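Local coordinates for protein condensin complex subunit 3 (Schizosaccharomyces pombe, PDB 5OQR) that serves as a regulatory HEAT-repeat subunit of condensin, the complex required to convert interphase chromatin into condensed mitotic chromosomes, at residues E174-V179 with A202-C207. Sequence-based numbering, arbitrary orientation.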
# COMPACT_ATOMS: atom_id res chain seq x y z
N GLU A 174 -9.21 13.98 -11.41
CA GLU A 174 -9.04 15.42 -11.58
C GLU A 174 -10.03 16.20 -10.72
O GLU A 174 -9.69 17.26 -10.18
CB GLU A 174 -9.21 15.80 -13.05
CG GLU A 174 -8.11 15.27 -13.95
CD GLU A 174 -8.28 15.72 -15.39
OE1 GLU A 174 -9.32 16.33 -15.71
OE2 GLU A 174 -7.36 15.48 -16.20
N VAL A 175 -11.25 15.69 -10.57
CA VAL A 175 -12.23 16.36 -9.73
C VAL A 175 -11.79 16.32 -8.28
O VAL A 175 -11.72 17.36 -7.61
CB VAL A 175 -13.62 15.72 -9.91
CG1 VAL A 175 -14.67 16.50 -9.12
CG2 VAL A 175 -14.00 15.66 -11.38
N ARG A 176 -11.46 15.13 -7.77
CA ARG A 176 -10.98 15.01 -6.40
C ARG A 176 -9.83 15.98 -6.14
O ARG A 176 -9.79 16.66 -5.11
CB ARG A 176 -10.54 13.57 -6.12
CG ARG A 176 -11.68 12.58 -6.08
CD ARG A 176 -11.25 11.26 -5.44
NE ARG A 176 -10.16 10.61 -6.17
CZ ARG A 176 -10.33 9.94 -7.31
NH1 ARG A 176 -9.29 9.37 -7.90
NH2 ARG A 176 -11.53 9.84 -7.86
N ARG A 177 -8.88 16.05 -7.07
CA ARG A 177 -7.73 16.94 -6.88
C ARG A 177 -8.18 18.40 -6.77
O ARG A 177 -7.64 19.16 -5.96
CB ARG A 177 -6.74 16.77 -8.03
CG ARG A 177 -5.56 17.72 -7.93
CD ARG A 177 -4.33 17.22 -8.68
NE ARG A 177 -4.44 17.40 -10.13
CZ ARG A 177 -4.71 16.44 -11.01
NH1 ARG A 177 -4.91 15.19 -10.62
NH2 ARG A 177 -4.78 16.74 -12.30
N SER A 178 -9.15 18.80 -7.59
CA SER A 178 -9.65 20.17 -7.51
C SER A 178 -10.26 20.45 -6.14
O SER A 178 -10.02 21.50 -5.55
CB SER A 178 -10.67 20.42 -8.62
OG SER A 178 -11.05 21.79 -8.65
N VAL A 179 -11.06 19.50 -5.63
CA VAL A 179 -11.60 19.65 -4.28
C VAL A 179 -10.47 19.64 -3.27
O VAL A 179 -10.47 20.40 -2.29
CB VAL A 179 -12.62 18.53 -3.99
CG1 VAL A 179 -13.36 18.82 -2.70
CG2 VAL A 179 -13.61 18.35 -5.14
N ALA A 202 -1.48 8.95 -8.46
CA ALA A 202 -0.24 9.44 -7.86
C ALA A 202 -0.26 10.95 -7.69
O ALA A 202 0.20 11.48 -6.67
CB ALA A 202 0.96 9.01 -8.71
N ALA A 203 -0.77 11.67 -8.69
CA ALA A 203 -0.78 13.13 -8.61
C ALA A 203 -1.59 13.61 -7.42
O ALA A 203 -1.22 14.58 -6.75
CB ALA A 203 -1.32 13.73 -9.91
N ASN A 204 -2.71 12.95 -7.12
CA ASN A 204 -3.51 13.33 -5.96
C ASN A 204 -2.74 13.08 -4.67
O ASN A 204 -2.77 13.92 -3.76
CB ASN A 204 -4.83 12.56 -5.96
CG ASN A 204 -5.67 12.85 -7.18
OD1 ASN A 204 -5.16 12.97 -8.29
ND2 ASN A 204 -6.98 12.97 -6.98
N ARG A 205 -2.06 11.94 -4.57
CA ARG A 205 -1.23 11.68 -3.40
C ARG A 205 -0.16 12.75 -3.25
O ARG A 205 0.02 13.32 -2.17
CB ARG A 205 -0.58 10.30 -3.53
CG ARG A 205 -1.52 9.15 -3.22
CD ARG A 205 -0.79 7.81 -3.27
NE ARG A 205 -1.11 7.07 -4.49
CZ ARG A 205 -0.23 6.59 -5.36
NH1 ARG A 205 -0.66 5.93 -6.43
NH2 ARG A 205 1.07 6.74 -5.18
N LYS A 206 0.56 13.04 -4.34
CA LYS A 206 1.62 14.04 -4.29
C LYS A 206 1.08 15.40 -3.89
O LYS A 206 1.78 16.18 -3.23
CB LYS A 206 2.31 14.12 -5.65
CG LYS A 206 3.27 15.26 -5.78
CD LYS A 206 4.13 15.08 -7.01
CE LYS A 206 4.58 16.41 -7.56
NZ LYS A 206 5.41 17.19 -6.61
N CYS A 207 -0.16 15.72 -4.27
CA CYS A 207 -0.72 17.02 -3.93
C CYS A 207 -0.85 17.20 -2.43
O CYS A 207 -0.72 18.32 -1.92
CB CYS A 207 -2.08 17.21 -4.61
SG CYS A 207 -2.01 18.14 -6.14
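The R177 guanidinium takes N204 OD1 at its edge, in its plane, with NH1 3.2 Å from OD1, while the amide itself stands nearly perpendicular to that plane. The N-H···O angle is only 137° and the donor lies well out of the carbonyl plane, making this a bent hydrogen bond rather than an ideal one. With CG anti to the backbone N (chi1 177°) and a bend at chi3, the R177 chain first runs beside C207, whose SG touches CD at 3.6 Å, and then brings NH1 up to OD1 and to the methyl of A203. ND2, at the other end of the amide, lies against the backbone of the same helix, 3.7 Å from R176 CB, and donates a hydrogen bond to the carbonyl oxygen of S173, just ahead of segment 174-179. Replacing N204 with a leucine would probably leave both R177 NH1 and the S173 carbonyl without these partners, severing the polar link between the helices. R176 is committed elsewhere, with NE in a salt bridge to D199 and NH2 hydrogen-bonded to the D170 carbonyl. The two helices, the first in HEAT repeat 4, run almost parallel at 10°, their axes 9.7 Å apart, as neighbours in the solenoid. One buried amide, donating at one end and accepting at the other, thus supplies a directional tie beside the aliphatic and sulfur packing of R177 and C207.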